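Local coordinates for siderophore-interacting protein (Aeromonas hydrophila, PDB 6K2L) that binds FAD and probably uses the flavin to reduce ferric siderophores and so release their iron inside the cell, at residues A136-V142 and Q213-G219; P131-P135 and M154-M158; V21-L25 and Y172-Q177. The protein carries 1 engineered substitution. One frame throughout, in Å; residues are numbered along the deposited sequence.

Contact 1 (A136-V142 and Q213-G219); sequences ASHYYMV and QSYFWFG
Y140 and F216 sit abreast on neighbouring parallel strands, 138-142 and 214-218, and their side chains point the same way from the sheet. From its CB, which lies near F216 CD2, the Y140 side chain runs along its neighbour: CG faces CE2 and CD2 of F216, and Y140 CD2 comes down over one face of the phenyl ring, 3.4 Å from F216 CE2. Farther out, Y140 CE2 lies 4.0 Å from both F216 CZ and S214 CB, the serine carbon meeting the ring at its edge. The two rings are slid apart, with centroids 5.0 Å from each other and planes 26° apart, so they barely overlap. At the tip Y140 OH hydrogen-bonds to the backbone N of E210, which fixes the far end of the ring; S214 OG, close by, is bonded to the carbonyl of the same residue.

On the opposite face, Y139 meets Y215 CB through CD1 (3.9 Å) while Y215 swings its own ring away, its CG anti to the backbone N (chi1 -175°). The next pair packs M141 CG on W217 CB at 3.7 Å, and the M141 sulfur lies obliquely to the indole in a Met-aromatic contact. Between the two faces the backbones are joined in regular parallel fashion, as in Y140 N to Y215 O (3.0 Å) and W217 N to Y140 O (2.9 Å). At the start, Q213 O accepts from two successive amides, S137 N and H138 N.

These are inner strands of the parallel sheet, with 163-170 flanking one and 243-245 the other. Helices 198-205 and 222-235 cover the face bearing Y140, V142, F216 and F218, whereas helix 148-155 packs against M141 and W217 on the reverse, an α/β sandwich consistent with the NAD-ferredoxin clan.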
ATOM      1  N   ALA A 136       4.465 -10.391  10.004  1.00 23.93           N
ATOM      2  CA  ALA A 136       5.535 -11.061  10.725  1.00 27.46           C
ATOM      3  C   ALA A 136       6.227 -10.027  11.600  1.00 24.95           C
ATOM      4  O   ALA A 136       6.024  -8.821  11.453  1.00 29.68           O
ATOM      5  CB  ALA A 136       6.536 -11.729   9.775  1.00 27.05           C
ATOM      6  N   SER A 137       7.042 -10.508  12.522  1.00 20.20           N
ATOM      7  CA  SER A 137       7.863  -9.598  13.289  1.00 19.63           C
ATOM      8  C   SER A 137       9.273  -9.480  12.730  1.00 23.21           C
ATOM      9  O   SER A 137       9.897  -8.423  12.878  1.00 24.24           O
ATOM     10  CB  SER A 137       7.901 -10.040  14.756  1.00 23.03           C
ATOM     11  OG  SER A 137       9.005 -10.877  15.001  1.00 31.81           O
ATOM     12  N   HIS A 138       9.770 -10.516  12.060  1.00 20.23           N
ATOM     13  CA  HIS A 138      11.081 -10.503  11.436  1.00 17.15           C
ATOM     14  C   HIS A 138      10.935 -10.686   9.928  1.00 19.56           C
ATOM     15  O   HIS A 138      10.082 -11.449   9.463  1.00 19.61           O
ATOM     16  CB  HIS A 138      11.948 -11.587  12.049  1.00 20.25           C
ATOM     17  CG  HIS A 138      12.350 -11.282  13.459  1.00 26.00           C
ATOM     18  ND1 HIS A 138      11.538 -11.561  14.540  1.00 20.63           N
ATOM     19  CD2 HIS A 138      13.472 -10.712  13.964  1.00 23.20           C
ATOM     20  CE1 HIS A 138      12.132 -11.156  15.647  1.00 21.51           C
ATOM     21  NE2 HIS A 138      13.312 -10.649  15.327  1.00 25.88           N
ATOM     22  N   TYR A 139      11.751  -9.962   9.164  1.00 18.53           N
ATOM     23  CA  TYR A 139      11.706  -9.981   7.702  1.00 18.29           C
ATOM     24  C   TYR A 139      13.114 -10.145   7.138  1.00 16.74           C
ATOM     25  O   TYR A 139      14.019  -9.368   7.463  1.00 12.83           O
ATOM     26  CB  TYR A 139      11.089  -8.700   7.155  1.00 13.15           C
ATOM     27  CG  TYR A 139       9.622  -8.562   7.400  1.00 19.23           C
ATOM     28  CD1 TYR A 139       8.700  -9.257   6.628  1.00 20.13           C
ATOM     29  CD2 TYR A 139       9.152  -7.709   8.398  1.00 24.57           C
ATOM     30  CE1 TYR A 139       7.350  -9.121   6.852  1.00 27.49           C
ATOM     31  CE2 TYR A 139       7.797  -7.561   8.653  1.00 23.74           C
ATOM     32  CZ  TYR A 139       6.893  -8.264   7.877  1.00 31.22           C
ATOM     33  OH  TYR A 139       5.536  -8.095   8.109  1.00 24.89           O
ATOM     34  N   TYR A 140      13.299 -11.131   6.276  1.00 16.37           N
ATOM     35  CA  TYR A 140      14.610 -11.410   5.697  1.00 18.62           C
ATOM     36  C   TYR A 140      14.449 -11.499   4.194  1.00 18.60           C
ATOM     37  O   TYR A 140      13.846 -12.458   3.697  1.00 16.22           O
ATOM     38  CB  TYR A 140      15.195 -12.708   6.246  1.00 18.56           C
ATOM     39  CG  TYR A 140      15.254 -12.739   7.741  1.00 16.88           C
ATOM     40  CD1 TYR A 140      16.254 -12.066   8.433  1.00 20.01           C
ATOM     41  CD2 TYR A 140      14.289 -13.418   8.467  1.00 19.47           C
ATOM     42  CE1 TYR A 140      16.305 -12.097   9.824  1.00 22.43           C
ATOM     43  CE2 TYR A 140      14.326 -13.451   9.832  1.00 23.95           C
ATOM     44  CZ  TYR A 140      15.320 -12.788  10.512  1.00 23.33           C
ATOM     45  OH  TYR A 140      15.302 -12.855  11.877  1.00 23.14           O
ATOM     46  N   MET A 141      15.033 -10.539   3.472  1.00 16.24           N
ATOM     47  CA  MET A 141      14.683 -10.300   2.085  1.00 12.26           C
ATOM     48  C   MET A 141      15.978 -10.187   1.281  1.00 12.17           C
ATOM     49  O   MET A 141      16.917  -9.516   1.711  1.00 11.86           O
ATOM     50  CB  MET A 141      13.851  -9.019   2.007  1.00 12.83           C
ATOM     51  CG  MET A 141      12.442  -9.122   2.684  1.00 12.54           C
ATOM     52  SD  MET A 141      11.453  -7.702   2.202  1.00 11.92           S
ATOM     53  CE  MET A 141      10.533  -7.303   3.736  1.00 37.56           C
ATOM     54  N   VAL A 142      16.045 -10.829   0.114  1.00  9.14           N
ATOM     55  CA  VAL A 142      17.197 -10.695  -0.776  1.00 12.55           C
ATOM     56  C   VAL A 142      16.670 -10.446  -2.180  1.00 13.32           C
ATOM     57  O   VAL A 142      15.613 -10.968  -2.557  1.00 11.42           O
ATOM     58  CB  VAL A 142      18.131 -11.936  -0.726  1.00 14.00           C
ATOM     59  CG1 VAL A 142      19.197 -11.859  -1.778  1.00 16.03           C
ATOM     60  CG2 VAL A 142      18.800 -12.098   0.659  1.00 18.10           C
ATOM     61  N   GLN A 213       7.717 -16.649  13.745  1.00 28.87           N
ATOM     62  CA  GLN A 213       7.128 -15.345  13.448  1.00 28.43           C
ATOM     63  C   GLN A 213       7.992 -14.540  12.488  1.00 29.79           C
ATOM     64  O   GLN A 213       8.278 -13.363  12.717  1.00 30.75           O
ATOM     65  CB  GLN A 213       6.878 -14.553  14.722  1.00 30.37           C
ATOM     66  CG  GLN A 213       5.567 -13.799  14.692  1.00 35.09           C
ATOM     67  CD  GLN A 213       5.037 -13.555  16.075  1.00 48.90           C
ATOM     68  OE1 GLN A 213       5.343 -14.303  17.011  1.00 54.00           O
ATOM     69  NE2 GLN A 213       4.245 -12.497  16.226  1.00 50.61           N
ATOM     70  N   SER A 214       8.401 -15.179  11.391  1.00 26.96           N
ATOM     71  CA  SER A 214       9.244 -14.509  10.418  1.00 24.61           C
ATOM     72  C   SER A 214       8.776 -14.824   9.008  1.00 20.96           C
ATOM     73  O   SER A 214       8.093 -15.813   8.761  1.00 24.59           O
ATOM     74  CB  SER A 214      10.724 -14.892  10.589  1.00 26.09           C
ATOM     75  OG  SER A 214      10.892 -16.290  10.702  1.00 21.86           O
ATOM     76  N   TYR A 215       9.164 -13.954   8.083  1.00 23.39           N
ATOM     77  CA  TYR A 215       8.837 -14.073   6.671  1.00 19.05           C
ATOM     78  C   TYR A 215      10.120 -13.895   5.866  1.00 21.24           C
ATOM     79  O   TYR A 215      10.822 -12.891   6.027  1.00 21.02           O
ATOM     80  CB  TYR A 215       7.802 -13.031   6.267  1.00 23.78           C
ATOM     81  CG  TYR A 215       7.326 -13.156   4.837  1.00 27.88           C
ATOM     82  CD1 TYR A 215       6.731 -14.330   4.388  1.00 26.63           C
ATOM     83  CD2 TYR A 215       7.450 -12.084   3.940  1.00 23.43           C
ATOM     84  CE1 TYR A 215       6.282 -14.444   3.080  1.00 25.71           C
ATOM     85  CE2 TYR A 215       6.999 -12.189   2.631  1.00 25.34           C
ATOM     86  CZ  TYR A 215       6.418 -13.376   2.212  1.00 26.36           C
ATOM     87  OH  TYR A 215       5.978 -13.495   0.919  1.00 26.89           O
ATOM     88  N   PHE A 216      10.427 -14.877   5.020  1.00 17.89           N
ATOM     89  CA  PHE A 216      11.598 -14.864   4.161  1.00 16.86           C
ATOM     90  C   PHE A 216      11.160 -14.609   2.727  1.00 15.54           C
ATOM     91  O   PHE A 216      10.265 -15.282   2.221  1.00 16.17           O
ATOM     92  CB  PHE A 216      12.352 -16.183   4.261  1.00 18.57           C
ATOM     93  CG  PHE A 216      12.824 -16.503   5.649  1.00 23.62           C
ATOM     94  CD1 PHE A 216      11.945 -17.002   6.611  1.00 22.23           C
ATOM     95  CD2 PHE A 216      14.152 -16.317   5.992  1.00 21.45           C
ATOM     96  CE1 PHE A 216      12.399 -17.300   7.896  1.00 20.13           C
ATOM     97  CE2 PHE A 216      14.611 -16.617   7.281  1.00 20.83           C
ATOM     98  CZ  PHE A 216      13.731 -17.104   8.232  1.00 18.42           C
ATOM     99  N   TRP A 217      11.765 -13.613   2.091  1.00 15.35           N
ATOM    100  CA  TRP A 217      11.390 -13.190   0.750  1.00 14.51           C
ATOM    101  C   TRP A 217      12.656 -13.148  -0.089  1.00 17.74           C
ATOM    102  O   TRP A 217      13.544 -12.331   0.171  1.00 12.89           O
ATOM    103  CB  TRP A 217      10.703 -11.833   0.779  1.00 13.27           C
ATOM    104  CG  TRP A 217      10.028 -11.449  -0.500  1.00 16.17           C
ATOM    105  CD1 TRP A 217       8.694 -11.546  -0.784  1.00 16.87           C
ATOM    106  CD2 TRP A 217      10.652 -10.913  -1.680  1.00 13.91           C
ATOM    107  NE1 TRP A 217       8.448 -11.101  -2.067  1.00 13.57           N
ATOM    108  CE2 TRP A 217       9.633 -10.696  -2.630  1.00 13.96           C
ATOM    109  CE3 TRP A 217      11.959 -10.554  -2.005  1.00 12.79           C
ATOM    110  CZ2 TRP A 217       9.887 -10.139  -3.881  1.00 11.30           C
ATOM    111  CZ3 TRP A 217      12.211 -10.004  -3.251  1.00 12.65           C
ATOM    112  CH2 TRP A 217      11.181  -9.801  -4.172  1.00 14.46           C
ATOM    113  N   PHE A 218      12.748 -14.057  -1.065  1.00 19.92           N
ATOM    114  CA  PHE A 218      13.870 -14.175  -1.986  1.00 14.76           C
ATOM    115  C   PHE A 218      13.331 -13.992  -3.407  1.00 17.45           C
ATOM    116  O   PHE A 218      12.474 -14.765  -3.853  1.00 17.45           O
ATOM    117  CB  PHE A 218      14.555 -15.538  -1.817  1.00 16.80           C
ATOM    118  CG  PHE A 218      14.888 -15.897  -0.371  1.00 21.08           C
ATOM    119  CD1 PHE A 218      15.564 -15.002   0.450  1.00 20.53           C
ATOM    120  CD2 PHE A 218      14.534 -17.133   0.159  1.00 18.37           C
ATOM    121  CE1 PHE A 218      15.875 -15.333   1.776  1.00 21.82           C
ATOM    122  CE2 PHE A 218      14.836 -17.475   1.471  1.00 17.02           C
ATOM    123  CZ  PHE A 218      15.517 -16.580   2.284  1.00 23.26           C
ATOM    124  N   GLY A 219      13.797 -12.944  -4.097  1.00 15.05           N
ATOM    125  CA  GLY A 219      13.420 -12.702  -5.476  1.00 13.90           C
ATOM    126  C   GLY A 219      14.617 -12.209  -6.266  1.00 10.89           C
ATOM    127  O   GLY A 219      15.716 -12.090  -5.748  1.00 11.47           O
TER

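Contact 2 (P131-P135 and M154-M158); sequences PMLQP and MAEVM
L133 and M154 form the centre of this contact, the leucine CB lying 3.7 Å from M154 CG. Beyond CB the leucine forks over the end of the helix. CD2 reaches V157, 3.8 Å from its CG2 and about equally near its carbonyl O, and both methyls, CD1 and CD2, lie 3.9 Å from M158 CG. L133 thus touches three residues from the last helical turn and the loop after it, its side chain crossing that of M158 at about a right angle. Extension of L133 from its backbone, with CG opposite the amide N (chi1 177°), carries the fork across to the helix.

Next to it the two methionines M132 and M154 also cross nearly perpendicularly. Here the touching atoms are M132 CG and the sulfur of M154, 3.5 Å apart. M132 then folds at chi2 and chi3, so that its end turns away from the helix, while M154 stays extended to its sulfur and bends only there.

A second shell holds these groups. Helix 148-155 ends at this point, E156 being the first residue to leave helical geometry, and the amides of V157 and M158 bond back to M154 O (3.2 Å) and A155 O, turning the chain so that V157 and M158 come within reach of the leucine methyls. M141 of strand 138-144 and W217 of strand 214-218 lie against M154, and Y139 supports both L133 and M158. E156 makes a salt bridge to R86 on the barrel.

Between the segments the joining groups are mostly aliphatic carbons and the M154 sulfur, with backbone carbonyls only in packing contact. Cohesion therefore rests on dispersion and on exclusion of water from a largely buried contact, and the loop 131-135 is fastened hydrophobically to the helix end.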
ATOM      1  N   PRO A 131      -1.275  -9.018  -0.576  1.00 60.24           N
ATOM      2  CA  PRO A 131      -0.714 -10.287  -0.093  1.00 57.94           C
ATOM      3  C   PRO A 131       0.812 -10.290   0.043  1.00 49.59           C
ATOM      4  O   PRO A 131       1.304 -11.068   0.856  1.00 48.76           O
ATOM      5  CB  PRO A 131      -1.143 -11.302  -1.172  1.00 49.32           C
ATOM      6  CG  PRO A 131      -2.344 -10.709  -1.798  1.00 48.99           C
ATOM      7  CD  PRO A 131      -2.157  -9.210  -1.746  1.00 57.02           C
ATOM      8  N   MET A 132       1.521  -9.445  -0.722  1.00 53.87           N
ATOM      9  CA  MET A 132       2.971  -9.595  -0.912  1.00 46.21           C
ATOM     10  C   MET A 132       3.732  -9.528   0.416  1.00 42.78           C
ATOM     11  O   MET A 132       4.453 -10.465   0.788  1.00 39.24           O
ATOM     12  CB  MET A 132       3.479  -8.529  -1.895  1.00 40.69           C
ATOM     13  CG  MET A 132       4.822  -8.857  -2.608  1.00 49.62           C
ATOM     14  SD  MET A 132       4.819 -10.202  -3.841  1.00 57.73           S
ATOM     15  CE  MET A 132       3.309  -9.835  -4.765  1.00 50.06           C
ATOM     16  N   LEU A 133       3.595  -8.426   1.147  1.00 36.99           N
ATOM     17  CA  LEU A 133       4.161  -8.351   2.488  1.00 38.43           C
ATOM     18  C   LEU A 133       3.244  -9.107   3.440  1.00 40.32           C
ATOM     19  O   LEU A 133       2.073  -8.750   3.600  1.00 40.21           O
ATOM     20  CB  LEU A 133       4.342  -6.903   2.949  1.00 31.89           C
ATOM     21  CG  LEU A 133       4.877  -6.793   4.381  1.00 24.16           C
ATOM     22  CD1 LEU A 133       6.356  -7.026   4.377  1.00 30.40           C
ATOM     23  CD2 LEU A 133       4.575  -5.439   4.977  1.00 23.07           C
ATOM     24  N   GLN A 134       3.773 -10.155   4.058  1.00 40.26           N
ATOM     25  CA  GLN A 134       3.054 -11.012   4.981  1.00 35.81           C
ATOM     26  C   GLN A 134       3.286 -10.550   6.414  1.00 37.52           C
ATOM     27  O   GLN A 134       4.409 -10.144   6.756  1.00 35.03           O
ATOM     28  CB  GLN A 134       3.526 -12.457   4.831  1.00 35.98           C
ATOM     29  CG  GLN A 134       2.610 -13.473   5.475  1.00 46.17           C
ATOM     30  CD  GLN A 134       3.084 -14.890   5.258  1.00 43.40           C
ATOM     31  OE1 GLN A 134       3.346 -15.303   4.127  1.00 36.70           O
ATOM     32  NE2 GLN A 134       3.207 -15.646   6.347  1.00 44.34           N
ATOM     33  N   PRO A 135       2.259 -10.575   7.267  1.00 35.61           N
ATOM     34  CA  PRO A 135       2.460 -10.180   8.671  1.00 33.78           C
ATOM     35  C   PRO A 135       3.507 -11.052   9.360  1.00 29.44           C
ATOM     36  O   PRO A 135       3.470 -12.282   9.288  1.00 28.46           O
ATOM     37  CB  PRO A 135       1.066 -10.345   9.295  1.00 34.43           C
ATOM     38  CG  PRO A 135       0.257 -11.120   8.271  1.00 45.19           C
ATOM     39  CD  PRO A 135       0.834 -10.772   6.948  1.00 38.61           C
ATOM     40  N   MET A 154       7.036  -3.175  -0.577  1.00 17.35           N
ATOM     41  CA  MET A 154       6.750  -3.875   0.676  1.00 17.57           C
ATOM     42  C   MET A 154       7.320  -3.114   1.872  1.00 22.01           C
ATOM     43  O   MET A 154       6.676  -3.041   2.928  1.00 23.17           O
ATOM     44  CB  MET A 154       7.324  -5.306   0.639  1.00 21.17           C
ATOM     45  CG  MET A 154       6.418  -6.386  -0.014  1.00 26.88           C
ATOM     46  SD  MET A 154       7.066  -8.096  -0.021  1.00 13.28           S
ATOM     47  CE  MET A 154       8.803  -7.876  -0.402  1.00 13.52           C
ATOM     48  N   ALA A 155       8.513  -2.530   1.718  1.00 17.90           N
ATOM     49  CA  ALA A 155       9.140  -1.787   2.797  1.00 21.28           C
ATOM     50  C   ALA A 155       8.300  -0.598   3.202  1.00 22.27           C
ATOM     51  O   ALA A 155       8.173  -0.305   4.391  1.00 22.27           O
ATOM     52  CB  ALA A 155      10.523  -1.312   2.382  1.00 21.50           C
ATOM     53  N   GLU A 156       7.704   0.100   2.237  1.00 24.77           N
ATOM     54  CA  GLU A 156       7.013   1.284   2.749  1.00 24.85           C
ATOM     55  C   GLU A 156       5.658   0.981   3.419  1.00 25.96           C
ATOM     56  O   GLU A 156       4.970   1.925   3.836  1.00 25.77           O
ATOM     57  CB  GLU A 156       6.861   2.342   1.657  1.00 27.48           C
ATOM     58  CG  GLU A 156       6.123   1.927   0.428  1.00 29.36           C
ATOM     59  CD  GLU A 156       6.530   2.758  -0.808  1.00 38.21           C
ATOM     60  OE1 GLU A 156       7.526   3.535  -0.745  1.00 43.95           O
ATOM     61  OE2 GLU A 156       5.838   2.633  -1.848  1.00 46.12           O
ATOM     62  N   VAL A 157       5.258  -0.276   3.598  1.00 24.49           N
ATOM     63  CA  VAL A 157       4.077  -0.545   4.411  1.00 21.60           C
ATOM     64  C   VAL A 157       4.389  -1.506   5.563  1.00 19.46           C
ATOM     65  O   VAL A 157       3.489  -2.126   6.117  1.00 17.76           O
ATOM     66  CB  VAL A 157       2.919  -1.068   3.546  1.00 21.90           C
ATOM     67  CG1 VAL A 157       2.637  -0.111   2.416  1.00 17.96           C
ATOM     68  CG2 VAL A 157       3.246  -2.437   3.028  1.00 23.91           C
ATOM     69  N   MET A 158       5.665  -1.660   5.906  1.00 16.87           N
ATOM     70  CA  MET A 158       6.087  -2.407   7.087  1.00 20.50           C
ATOM     71  C   MET A 158       5.873  -1.571   8.352  1.00 19.82           C
ATOM     72  O   MET A 158       6.129  -0.364   8.351  1.00 16.80           O
ATOM     73  CB  MET A 158       7.571  -2.786   6.996  1.00 18.29           C
ATOM     74  CG  MET A 158       7.962  -3.887   6.027  1.00 25.31           C
ATOM     75  SD  MET A 158       9.652  -4.484   6.305  1.00 25.09           S
ATOM     76  CE  MET A 158      10.555  -3.066   5.928  1.00 25.02           C
TER

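Contact 3 (V21-L25 and Y172-Q177); sequences VSPHL and YQEDVQ
H24 and D175 both carry CG anti to their carbonyl carbon and beside the backbone N, which brings the imidazole and the carboxylate together between the two loops. S22 instead places OG between its backbone N and carbonyl carbon, where it hydrogen-bonds to D175 OD1; the modelled length of 2.5 Å is very short and doubtful as a value. The same OD1 receives the backbone amide of H24 (2.7 Å) on its syn lone pair, and this main-chain bond is what clearly ties the carboxylate to the turn. The other oxygen, OD2, lies 2.8 Å from H24 ND1; that bond is weak, bent to 121° at the hydrogen, and the carboxylate stands 73° from the imidazole plane.

Beyond D175 the imidazole continues to Y172, where H24 CE1 lies 3.5 Å from Y172 CD2. Ring planes tilt 27° from each other and are displaced, so overlap is slight. P23 crosses E174 at about a right angle, its CG 3.8 Å from E174 CB, and its CD rests close to the E174 carbonyl. At the other end, the Q177 amide N, NE2, meets L25 CD2 at 3.5 Å and also approaches V21 CG2.

S22 to L25 form a type I turn, and V21 with S22 facing L25 makes a classic beta bulge. D175 closes a short 3-10 segment, its N bonded to Y172 O. The turn joins strands 11-20 and 25-31 of the antiparallel barrel, with H24 also paired through its backbone to L101, whereas 172-177 links strands 163-170 and 185-191 of the parallel sheet and leans on W189; the contact thus bridges the FAD-binding barrel and the α/β domain.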
ATOM      1  N   VAL A  21      15.029   6.820 -11.365  1.00 19.90           N
ATOM      2  CA  VAL A  21      15.290   6.931  -9.931  1.00 26.24           C
ATOM      3  C   VAL A  21      16.739   6.596  -9.648  1.00 23.62           C
ATOM      4  O   VAL A  21      17.309   7.024  -8.641  1.00 27.61           O
ATOM      5  CB  VAL A  21      14.344   6.038  -9.108  1.00 23.85           C
ATOM      6  CG1 VAL A  21      12.917   6.170  -9.599  1.00 25.37           C
ATOM      7  CG2 VAL A  21      14.811   4.634  -9.190  1.00 29.01           C
ATOM      8  N   SER A  22      17.362   5.857 -10.540  1.00 21.87           N
ATOM      9  CA  SER A  22      18.783   5.579 -10.530  1.00 21.54           C
ATOM     10  C   SER A  22      19.119   5.322 -11.986  1.00 22.63           C
ATOM     11  O   SER A  22      18.210   5.214 -12.815  1.00 25.51           O
ATOM     12  CB  SER A  22      19.108   4.388  -9.611  1.00 23.67           C
ATOM     13  OG  SER A  22      18.966   3.138 -10.275  1.00 26.70           O
ATOM     14  N   PRO A  23      20.405   5.279 -12.345  1.00 21.97           N
ATOM     15  CA  PRO A  23      20.750   5.126 -13.774  1.00 20.13           C
ATOM     16  C   PRO A  23      20.224   3.854 -14.436  1.00 22.08           C
ATOM     17  O   PRO A  23      20.001   3.851 -15.652  1.00 21.66           O
ATOM     18  CB  PRO A  23      22.282   5.157 -13.756  1.00 19.18           C
ATOM     19  CG  PRO A  23      22.600   6.014 -12.595  1.00 20.53           C
ATOM     20  CD  PRO A  23      21.578   5.673 -11.548  1.00 23.12           C
ATOM     21  N   HIS A  24      20.032   2.764 -13.688  1.00 23.63           N
ATOM     22  CA  HIS A  24      19.535   1.517 -14.260  1.00 20.54           C
ATOM     23  C   HIS A  24      18.203   1.081 -13.659  1.00 18.50           C
ATOM     24  O   HIS A  24      17.898  -0.110 -13.615  1.00 17.46           O
ATOM     25  CB  HIS A  24      20.560   0.405 -14.116  1.00 19.64           C
ATOM     26  CG  HIS A  24      21.809   0.652 -14.886  1.00 28.17           C
ATOM     27  ND1 HIS A  24      22.797   1.505 -14.439  1.00 31.82           N
ATOM     28  CD2 HIS A  24      22.224   0.186 -16.089  1.00 29.64           C
ATOM     29  CE1 HIS A  24      23.778   1.540 -15.323  1.00 32.27           C
ATOM     30  NE2 HIS A  24      23.455   0.750 -16.336  1.00 41.41           N
ATOM     31  N   LEU A  25      17.402   2.028 -13.197  1.00 18.39           N
ATOM     32  CA  LEU A  25      16.068   1.731 -12.698  1.00 16.97           C
ATOM     33  C   LEU A  25      15.151   2.852 -13.165  1.00 13.94           C
ATOM     34  O   LEU A  25      15.282   3.999 -12.731  1.00 17.44           O
ATOM     35  CB  LEU A  25      16.060   1.580 -11.174  1.00 17.81           C
ATOM     36  CG  LEU A  25      14.782   0.867 -10.689  1.00 22.36           C
ATOM     37  CD1 LEU A  25      14.758  -0.602 -11.152  1.00 14.40           C
ATOM     38  CD2 LEU A  25      14.554   0.998  -9.180  1.00 19.78           C
ATOM     39  N   TYR A 172      25.963  -1.754 -10.466  1.00 19.40           N
ATOM     40  CA  TYR A 172      26.836  -0.594 -10.356  1.00 19.62           C
ATOM     41  C   TYR A 172      26.563   0.182  -9.073  1.00 21.24           C
ATOM     42  O   TYR A 172      25.443   0.202  -8.556  1.00 24.71           O
ATOM     43  CB  TYR A 172      26.667   0.362 -11.544  1.00 23.51           C
ATOM     44  CG  TYR A 172      27.045  -0.205 -12.892  1.00 28.55           C
ATOM     45  CD1 TYR A 172      28.381  -0.344 -13.261  1.00 30.91           C
ATOM     46  CD2 TYR A 172      26.068  -0.579 -13.813  1.00 31.94           C
ATOM     47  CE1 TYR A 172      28.735  -0.840 -14.513  1.00 31.58           C
ATOM     48  CE2 TYR A 172      26.413  -1.090 -15.063  1.00 33.34           C
ATOM     49  CZ  TYR A 172      27.752  -1.204 -15.405  1.00 33.39           C
ATOM     50  OH  TYR A 172      28.117  -1.702 -16.630  1.00 36.88           O
ATOM     51  N   GLN A 173      27.597   0.883  -8.605  1.00 22.29           N
ATOM     52  CA  GLN A 173      27.512   1.678  -7.383  1.00 24.98           C
ATOM     53  C   GLN A 173      26.473   2.787  -7.476  1.00 20.49           C
ATOM     54  O   GLN A 173      25.874   3.141  -6.458  1.00 18.65           O
ATOM     55  CB  GLN A 173      28.899   2.267  -7.041  1.00 20.08           C
ATOM     56  CG  GLN A 173      28.906   3.306  -5.919  1.00 23.67           C
ATOM     57  CD  GLN A 173      28.825   2.677  -4.496  1.00 27.03           C
ATOM     58  OE1 GLN A 173      29.339   1.570  -4.255  1.00 29.90           O
ATOM     59  NE2 GLN A 173      28.180   3.391  -3.557  1.00 19.45           N
ATOM     60  N   GLU A 174      26.218   3.330  -8.669  1.00 26.94           N
ATOM     61  CA  GLU A 174      25.260   4.430  -8.800  1.00 25.49           C
ATOM     62  C   GLU A 174      23.807   3.994  -8.661  1.00 21.73           C
ATOM     63  O   GLU A 174      22.926   4.860  -8.569  1.00 20.94           O
ATOM     64  CB  GLU A 174      25.434   5.138 -10.144  1.00 24.24           C
ATOM     65  CG  GLU A 174      26.685   5.996 -10.239  1.00 28.52           C
ATOM     66  CD  GLU A 174      27.919   5.217 -10.694  1.00 34.42           C
ATOM     67  OE1 GLU A 174      28.873   5.892 -11.135  1.00 42.17           O
ATOM     68  OE2 GLU A 174      27.938   3.954 -10.626  1.00 30.50           O
ATOM     69  N   ASP A 175      23.527   2.690  -8.660  1.00 21.85           N
ATOM     70  CA  ASP A 175      22.165   2.186  -8.522  1.00 23.06           C
ATOM     71  C   ASP A 175      21.787   1.878  -7.079  1.00 19.07           C
ATOM     72  O   ASP A 175      20.623   1.567  -6.809  1.00 22.99           O
ATOM     73  CB  ASP A 175      21.969   0.978  -9.431  1.00 20.19           C
ATOM     74  CG  ASP A 175      21.936   1.387 -10.916  1.00 21.93           C
ATOM     75  OD1 ASP A 175      20.996   2.126 -11.297  1.00 20.07           O
ATOM     76  OD2 ASP A 175      22.861   1.017 -11.687  1.00 23.08           O
ATOM     77  N   VAL A 176      22.730   2.004  -6.147  1.00 17.85           N
ATOM     78  CA  VAL A 176      22.407   2.076  -4.730  1.00 17.95           C
ATOM     79  C   VAL A 176      21.580   3.330  -4.492  1.00 21.40           C
ATOM     80  O   VAL A 176      21.905   4.415  -4.987  1.00 21.56           O
ATOM     81  CB  VAL A 176      23.683   2.082  -3.875  1.00 19.84           C
ATOM     82  CG1 VAL A 176      23.347   2.354  -2.418  1.00 19.01           C
ATOM     83  CG2 VAL A 176      24.421   0.759  -4.015  1.00 17.55           C
ATOM     84  N   GLN A 177      20.486   3.184  -3.763  1.00 22.48           N
ATOM     85  CA  GLN A 177      19.574   4.292  -3.582  1.00 24.89           C
ATOM     86  C   GLN A 177      19.051   4.257  -2.162  1.00 25.69           C
ATOM     87  O   GLN A 177      19.242   3.288  -1.432  1.00 27.05           O
ATOM     88  CB  GLN A 177      18.427   4.242  -4.594  1.00 25.67           C
ATOM     89  CG  GLN A 177      18.121   2.864  -5.120  1.00 23.07           C
ATOM     90  CD  GLN A 177      16.898   2.841  -6.037  1.00 31.62           C
ATOM     91  OE1 GLN A 177      15.779   3.187  -5.624  1.00 23.91           O
ATOM     92  NE2 GLN A 177      17.107   2.402  -7.292  1.00 33.36           N
TER

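In the fold
Contacts 1 and 2 are neighbours, their centres 10 Å apart, and they touch directly: Y139 OH lies 2.7 Å from Q134 O, a probable hydrogen bond, and Y139 CE1 packs on L133 CD1 at 3.4 Å. Contact 3 stands apart, its centre about 24 Å from that of contact 1 and 23 Å from that of contact 2, with nearest atoms about 12 Å and 10 Å away. Contact 2 is nested within the chain loop that contact 3 closes. Each has a side chain near the FAD: W217 of contact 1 and M132 of contact 2 are about 7 Å away, and L25 of contact 3 about 6 Å.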